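Local coordinates for penicillin-binding protein A (Mycobacterium tuberculosis, PDB 3UN7) that probably cross-links cell-wall peptidoglycan as a penicillin-binding D,D-transpeptidase and probably takes part in regulating cell length, at residues S186-P191 with D312-P317; G277-P282 with S292-I297. All coordinates share one frame; numbering follows the deposited sequence.

Contact 1: residues S186-P191 with D312-P317; sequences SETYPP and DVALTP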
ATOM      1  N   SER A 186      -1.400   1.447  -8.207  1.00 30.70           N
ATOM      2  CA  SER A 186      -1.177   1.897  -9.597  1.00 33.19           C
ATOM      3  C   SER A 186      -0.187   3.045  -9.704  1.00 34.11           C
ATOM      4  O   SER A 186       0.245   3.383 -10.804  1.00 35.36           O
ATOM      5  CB  SER A 186      -2.493   2.335 -10.255  1.00 33.50           C
ATOM      6  OG  SER A 186      -3.373   1.240 -10.432  1.00 36.78           O
ATOM      7  N   GLU A 187       0.150   3.667  -8.577  1.00 34.16           N
ATOM      8  CA  GLU A 187       1.032   4.835  -8.592  1.00 35.63           C
ATOM      9  C   GLU A 187       2.233   4.554  -7.705  1.00 34.75           C
ATOM     10  O   GLU A 187       2.105   3.885  -6.672  1.00 33.56           O
ATOM     11  CB  GLU A 187       0.269   6.086  -8.128  1.00 35.81           C
ATOM     12  CG  GLU A 187       1.026   7.439  -8.245  1.00 39.42           C
ATOM     13  CD  GLU A 187       0.115   8.663  -8.034  1.00 40.42           C
ATOM     14  OE1 GLU A 187      -1.122   8.548  -8.209  1.00 43.73           O
ATOM     15  OE2 GLU A 187       0.633   9.754  -7.684  1.00 46.12           O
ATOM     16  N   THR A 188       3.403   5.041  -8.122  1.00 34.28           N
ATOM     17  CA  THR A 188       4.607   4.901  -7.318  1.00 33.56           C
ATOM     18  C   THR A 188       5.019   6.274  -6.813  1.00 34.02           C
ATOM     19  O   THR A 188       4.752   7.294  -7.462  1.00 33.68           O
ATOM     20  CB  THR A 188       5.791   4.292  -8.098  1.00 34.76           C
ATOM     21  OG1 THR A 188       6.022   5.069  -9.268  1.00 34.97           O
ATOM     22  CG2 THR A 188       5.539   2.844  -8.473  1.00 34.14           C
ATOM     23  N   TYR A 189       5.668   6.281  -5.652  1.00 33.24           N
ATOM     24  CA  TYR A 189       6.048   7.504  -4.945  1.00 33.37           C
ATOM     25  C   TYR A 189       7.427   7.296  -4.378  1.00 32.74           C
ATOM     26  O   TYR A 189       7.782   6.164  -4.074  1.00 32.81           O
ATOM     27  CB  TYR A 189       5.102   7.740  -3.769  1.00 33.12           C
ATOM     28  CG  TYR A 189       3.666   7.911  -4.162  1.00 34.18           C
ATOM     29  CD1 TYR A 189       3.145   9.189  -4.425  1.00 34.85           C
ATOM     30  CD2 TYR A 189       2.822   6.810  -4.280  1.00 31.17           C
ATOM     31  CE1 TYR A 189       1.812   9.357  -4.791  1.00 35.37           C
ATOM     32  CE2 TYR A 189       1.486   6.966  -4.640  1.00 32.65           C
ATOM     33  CZ  TYR A 189       0.989   8.241  -4.889  1.00 34.66           C
ATOM     34  OH  TYR A 189      -0.328   8.399  -5.238  1.00 34.76           O
ATOM     35  N   PRO A 190       8.213   8.376  -4.214  1.00 32.95           N
ATOM     36  CA  PRO A 190       9.449   8.183  -3.451  1.00 32.53           C
ATOM     37  C   PRO A 190       9.084   7.743  -2.036  1.00 31.59           C
ATOM     38  O   PRO A 190       8.167   8.320  -1.451  1.00 30.91           O
ATOM     39  CB  PRO A 190      10.087   9.581  -3.428  1.00 33.26           C
ATOM     40  CG  PRO A 190       9.447  10.326  -4.556  1.00 34.65           C
ATOM     41  CD  PRO A 190       8.065   9.759  -4.709  1.00 33.70           C
ATOM     42  N   PRO A 191       9.755   6.701  -1.509  1.00 30.97           N
ATOM     43  CA  PRO A 191       9.504   6.235  -0.144  1.00 30.61           C
ATOM     44  C   PRO A 191      10.177   7.109   0.928  1.00 31.57           C
ATOM     45  O   PRO A 191       9.809   7.041   2.106  1.00 30.59           O
ATOM     46  CB  PRO A 191      10.118   4.837  -0.149  1.00 29.96           C
ATOM     47  CG  PRO A 191      11.290   4.981  -1.103  1.00 30.64           C
ATOM     48  CD  PRO A 191      10.754   5.862  -2.201  1.00 31.00           C
ATOM     49  N   ASP A 312      15.876   8.031  -7.633  1.00 39.04           N
ATOM     50  CA  ASP A 312      14.976   7.284  -8.512  1.00 38.24           C
ATOM     51  C   ASP A 312      14.173   6.177  -7.792  1.00 36.33           C
ATOM     52  O   ASP A 312      13.438   5.431  -8.430  1.00 35.84           O
ATOM     53  CB  ASP A 312      15.745   6.670  -9.674  1.00 38.84           C
ATOM     54  CG  ASP A 312      16.456   7.707 -10.533  1.00 41.87           C
ATOM     55  OD1 ASP A 312      15.791   8.634 -11.026  1.00 44.08           O
ATOM     56  OD2 ASP A 312      17.682   7.581 -10.733  1.00 42.62           O
ATOM     57  N   VAL A 313      14.316   6.059  -6.479  1.00 35.09           N
ATOM     58  CA  VAL A 313      13.507   5.077  -5.732  1.00 33.77           C
ATOM     59  C   VAL A 313      12.016   5.424  -5.804  1.00 33.45           C
ATOM     60  O   VAL A 313      11.616   6.542  -5.493  1.00 32.95           O
ATOM     61  CB  VAL A 313      13.953   4.954  -4.258  1.00 33.36           C
ATOM     62  CG1 VAL A 313      13.349   3.710  -3.614  1.00 32.17           C
ATOM     63  CG2 VAL A 313      15.451   4.889  -4.180  1.00 32.89           C
ATOM     64  N   ALA A 314      11.196   4.461  -6.223  1.00 33.09           N
ATOM     65  CA  ALA A 314       9.759   4.695  -6.354  1.00 32.90           C
ATOM     66  C   ALA A 314       9.012   3.411  -6.003  1.00 32.67           C
ATOM     67  O   ALA A 314       9.289   2.354  -6.569  1.00 32.44           O
ATOM     68  CB  ALA A 314       9.421   5.170  -7.769  1.00 33.59           C
ATOM     69  N   LEU A 315       8.096   3.511  -5.040  1.00 32.39           N
ATOM     70  CA  LEU A 315       7.378   2.360  -4.502  1.00 32.39           C
ATOM     71  C   LEU A 315       5.884   2.637  -4.510  1.00 31.92           C
ATOM     72  O   LEU A 315       5.456   3.774  -4.300  1.00 32.46           O
ATOM     73  CB  LEU A 315       7.799   2.127  -3.045  1.00 32.44           C
ATOM     74  CG  LEU A 315       8.962   1.220  -2.619  1.00 34.96           C
ATOM     75  CD1 LEU A 315      10.284   1.681  -3.135  1.00 34.67           C
ATOM     76  CD2 LEU A 315       9.001   1.147  -1.102  1.00 32.60           C
ATOM     77  N   THR A 316       5.084   1.597  -4.728  1.00 30.89           N
ATOM     78  CA  THR A 316       3.648   1.697  -4.500  1.00 29.80           C
ATOM     79  C   THR A 316       3.450   1.648  -2.997  1.00 28.97           C
ATOM     80  O   THR A 316       4.302   1.126  -2.287  1.00 30.05           O
ATOM     81  CB  THR A 316       2.864   0.541  -5.139  1.00 29.50           C
ATOM     82  OG1 THR A 316       3.279  -0.703  -4.567  1.00 29.20           O
ATOM     83  CG2 THR A 316       3.063   0.501  -6.671  1.00 29.25           C
ATOM     84  N   PRO A 317       2.362   2.246  -2.489  1.00 28.36           N
ATOM     85  CA  PRO A 317       1.988   2.010  -1.090  1.00 27.34           C
ATOM     86  C   PRO A 317       1.870   0.518  -0.718  1.00 27.00           C
ATOM     87  O   PRO A 317       2.296   0.130   0.360  1.00 25.54           O
ATOM     88  CB  PRO A 317       0.654   2.743  -0.957  1.00 27.70           C
ATOM     89  CG  PRO A 317       0.815   3.918  -1.952  1.00 28.26           C
ATOM     90  CD  PRO A 317       1.499   3.256  -3.133  1.00 28.45           C
TER

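Contact 2: residues G277-P282 with S292-I297; sequences GLDSPP and STVGPI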
ATOM      1  N   GLY A 277      11.270  -7.147  -3.084  1.00 38.86           N
ATOM      2  CA  GLY A 277      10.281  -7.078  -4.150  1.00 38.97           C
ATOM      3  C   GLY A 277      10.380  -5.920  -5.124  1.00 39.06           C
ATOM      4  O   GLY A 277       9.553  -5.806  -6.028  1.00 39.60           O
ATOM      5  N   LEU A 278      11.361  -5.040  -4.950  1.00 38.58           N
ATOM      6  CA  LEU A 278      11.546  -3.962  -5.915  1.00 38.25           C
ATOM      7  C   LEU A 278      12.218  -4.517  -7.166  1.00 39.05           C
ATOM      8  O   LEU A 278      12.959  -5.499  -7.089  1.00 38.98           O
ATOM      9  CB  LEU A 278      12.388  -2.834  -5.324  1.00 38.23           C
ATOM     10  CG  LEU A 278      11.677  -1.776  -4.470  1.00 38.09           C
ATOM     11  CD1 LEU A 278      10.953  -2.398  -3.276  1.00 37.61           C
ATOM     12  CD2 LEU A 278      12.709  -0.750  -4.015  1.00 38.40           C
ATOM     13  N   ASP A 279      11.953  -3.887  -8.309  1.00 38.84           N
ATOM     14  CA  ASP A 279      12.592  -4.255  -9.569  1.00 39.83           C
ATOM     15  C   ASP A 279      12.276  -5.692 -10.004  1.00 40.14           C
ATOM     16  O   ASP A 279      13.007  -6.304 -10.791  1.00 40.75           O
ATOM     17  CB  ASP A 279      14.096  -3.946  -9.515  1.00 40.47           C
ATOM     18  CG  ASP A 279      14.360  -2.462  -9.396  1.00 40.77           C
ATOM     19  OD1 ASP A 279      14.098  -1.741 -10.379  1.00 42.94           O
ATOM     20  OD2 ASP A 279      14.777  -2.006  -8.313  1.00 43.04           O
ATOM     21  N   SER A 280      11.145  -6.184  -9.505  1.00 39.54           N
ATOM     22  CA  SER A 280      10.536  -7.436  -9.924  1.00 40.25           C
ATOM     23  C   SER A 280       9.079  -7.144 -10.289  1.00 39.25           C
ATOM     24  O   SER A 280       8.380  -6.438  -9.540  1.00 38.15           O
ATOM     25  CB  SER A 280      10.597  -8.462  -8.789  1.00 40.60           C
ATOM     26  OG  SER A 280      10.502  -9.794  -9.290  1.00 44.70           O
ATOM     27  N   PRO A 281       8.602  -7.680 -11.433  1.00 39.14           N
ATOM     28  CA  PRO A 281       7.227  -7.390 -11.837  1.00 38.31           C
ATOM     29  C   PRO A 281       6.265  -8.033 -10.861  1.00 37.04           C
ATOM     30  O   PRO A 281       6.339  -9.238 -10.647  1.00 37.68           O
ATOM     31  CB  PRO A 281       7.106  -8.045 -13.222  1.00 39.36           C
ATOM     32  CG  PRO A 281       8.440  -8.416 -13.615  1.00 39.85           C
ATOM     33  CD  PRO A 281       9.279  -8.572 -12.393  1.00 40.20           C
ATOM     34  N   PRO A 282       5.416  -7.230 -10.201  1.00 35.51           N
ATOM     35  CA  PRO A 282       4.481  -7.855  -9.274  1.00 34.48           C
ATOM     36  C   PRO A 282       3.529  -8.867  -9.914  1.00 34.41           C
ATOM     37  O   PRO A 282       3.112  -8.710 -11.071  1.00 33.56           O
ATOM     38  CB  PRO A 282       3.696  -6.666  -8.706  1.00 34.10           C
ATOM     39  CG  PRO A 282       4.631  -5.517  -8.825  1.00 33.78           C
ATOM     40  CD  PRO A 282       5.322  -5.757 -10.157  1.00 35.10           C
ATOM     41  N   SER A 292       7.649  -1.469  -8.523  1.00 31.48           N
ATOM     42  CA  SER A 292       8.451  -0.555  -7.733  1.00 31.43           C
ATOM     43  C   SER A 292       9.917  -0.724  -8.103  1.00 32.40           C
ATOM     44  O   SER A 292      10.321  -1.782  -8.585  1.00 32.61           O
ATOM     45  CB  SER A 292       8.277  -0.835  -6.240  1.00 30.44           C
ATOM     46  OG  SER A 292       6.947  -0.567  -5.836  1.00 30.00           O
ATOM     47  N   THR A 293      10.705   0.322  -7.885  1.00 32.94           N
ATOM     48  CA  THR A 293      12.100   0.315  -8.343  1.00 35.10           C
ATOM     49  C   THR A 293      13.022   1.050  -7.374  1.00 35.42           C
ATOM     50  O   THR A 293      12.596   1.988  -6.715  1.00 35.09           O
ATOM     51  CB  THR A 293      12.248   0.904  -9.772  1.00 36.09           C
ATOM     52  OG1 THR A 293      13.611   0.758 -10.204  1.00 37.58           O
ATOM     53  CG2 THR A 293      11.867   2.382  -9.812  1.00 37.00           C
ATOM     54  N   VAL A 294      14.264   0.582  -7.278  1.00 36.53           N
ATOM     55  CA  VAL A 294      15.315   1.278  -6.537  1.00 37.52           C
ATOM     56  C   VAL A 294      16.022   2.310  -7.443  1.00 39.03           C
ATOM     57  O   VAL A 294      16.744   3.194  -6.966  1.00 39.81           O
ATOM     58  CB  VAL A 294      16.322   0.260  -5.929  1.00 37.35           C
ATOM     59  CG1 VAL A 294      17.242  -0.327  -7.012  1.00 37.91           C
ATOM     60  CG2 VAL A 294      17.124   0.889  -4.799  1.00 37.51           C
ATOM     61  N   GLY A 295      15.815   2.192  -8.751  1.00 40.43           N
ATOM     62  CA  GLY A 295      16.478   3.062  -9.726  1.00 41.86           C
ATOM     63  C   GLY A 295      17.807   2.480 -10.171  1.00 43.00           C
ATOM     64  O   GLY A 295      18.283   1.515  -9.575  1.00 43.08           O
ATOM     65  N   PRO A 296      18.417   3.060 -11.224  1.00 44.14           N
ATOM     66  CA  PRO A 296      19.669   2.518 -11.747  1.00 45.23           C
ATOM     67  C   PRO A 296      20.901   2.837 -10.890  1.00 45.48           C
ATOM     68  O   PRO A 296      21.912   2.142 -10.998  1.00 46.76           O
ATOM     69  CB  PRO A 296      19.778   3.165 -13.131  1.00 46.46           C
ATOM     70  CG  PRO A 296      19.064   4.482 -12.973  1.00 46.56           C
ATOM     71  CD  PRO A 296      17.968   4.253 -11.972  1.00 44.61           C
ATOM     72  N   ILE A 297      20.815   3.863 -10.043  1.00 44.97           N
ATOM     73  CA  ILE A 297      21.942   4.285  -9.175  1.00 44.34           C
ATOM     74  C   ILE A 297      23.255   4.521  -9.968  1.00 45.87           C
ATOM     75  O   ILE A 297      24.246   3.811  -9.756  1.00 45.34           O
ATOM     76  CB  ILE A 297      22.184   3.303  -7.967  1.00 43.58           C
ATOM     77  CG1 ILE A 297      20.854   2.834  -7.327  1.00 42.60           C
ATOM     78  CG2 ILE A 297      23.036   3.968  -6.918  1.00 43.59           C
ATOM     79  CD1 ILE A 297      21.022   1.792  -6.219  1.00 41.50           C
TER
HETATM   80  O   HOH W   1       7.933  -4.449  -7.720  1.00 33.02           O

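Contact 1: residues S186-P191 with D312-P317
Tyr189 and Leu315 pair their main chains as a single antiparallel bridge, the hydrogen-bonded kind. Leu315 N donates to Tyr189 O at 2.8 Å, nearly straight at 171°. Tyr189 N returns a bond of 2.9 Å to Leu315 O, somewhat more bent. The packing is tight at the Pro191 end. The Pro191 ring stands about at right angles to both Val313 and Leu315. Its CG comes to 3.5 Å from Val313 CG1, closer than usual for two carbons. That methyl is swung anti to the Val313 backbone N (chi1 -166°), which brings it against the proline. Pro191 CB meets Leu315 CD2 at 4.0 Å. Asn320 of helix 317-328 also touches these two residues.

The Thr188 side is looser and partly exposed. Thr188 CB and OG1 lie against the methyl of Ala314, and its CG2 stops 3.9 Å from Thr316 CG2. Near the start of helix 317-328, the Tyr189 ring receives Pro317 CD at its edge, while its hydroxyl is hydrogen-bonded to Glu432. Thr316 is the N-cap, and its OG1 bonds to Ala319 N.

Glu187 O is buried here without a polar partner. It has a CA-H...O contact from Thr316 CA at 3.4 Å. Two main-chain bonds and apolar side chains, those of Pro191, Val313 and Leu315 among them, hold the loop that leads to Ser193, the acyl-ester serine by similarity. This chemistry implies a join that depends little on side-chain polarity, though Tyr189 and Thr316 extend it to other parts of the domain.

Contact 2: residues G277-P282 with S292-I297
The carboxylate of Asp279 is the flat group that meets 292-297, and it takes a donor at each oxygen. Asp279 sits in a type II beta turn, 277-280, where it takes the positive-phi third position. Thr293 OG1 gives its proton to Asp279 OD1 at 2.6 Å, on the syn side and 17° out of the plane. Val294 N donates to Asp279 OD2 at 2.8 Å, also syn and 22° out. Both donors lie slightly to one side of the plane. Val294 CG1 approaches from the other side, 3.3 Å from Asp279 OD2. The two bonds fix the rotation of the carboxylate. Arg274 adds a long, weak ion pair to OD2.

Two turns face each other here. The beta turn starts at Gly277, which is also the C-prime residue of the Schellman motif that ends helix 266-275. Across from it, Thr293 makes an ST turn: its OG1 accepts from Gly295 N at 3.0 Å. With OG1 swung anti to the Thr293 backbone N (chi1 -175°), the one hydroxyl both donates to Asp279 and accepts from Gly295.

The main chains join as well. Asp279 N donates to Ser292 O at 2.7 Å. Beside this bond lies the buried, apolar part of the contact, where Leu278 CG packs 3.9 Å from Ser292 CB. Leu278 CD2 rests against the Thr293 carbonyl and Val294 CB. Ala273 of helix 266-275 touches both Leu278 and Val294. The contact thus folds the connection between helices 266-275 and 300-306 back on itself, next to the C-terminal end of the first helix and away from Ser193, the probable acyl-ester serine. At its other end one water donates to Gly277 O and Ser280 O and accepts from Ser292 N, at 3.1 Å.

Overall arrangement
The contacts are neighbours, with centres about 10 Å apart, and contact 2 is nested within the loop that contact 1 closes. Residues 312-317 lie between 186-191 and 292-297. Ala314 O bonds to Thr293 N at 2.8 Å, and Ser292 OG bonds to the backbone N of Thr316. Leu278 also packs on Leu315, so the apolar parts of the two contacts meet. Contact 1 is buried, includes part of the loop that carries Ser193, and relies on backbone pairing and proline packing. Contact 2 is only partly buried and further from the chain centre. There the Asp279 carboxylate and a water do much of the holding.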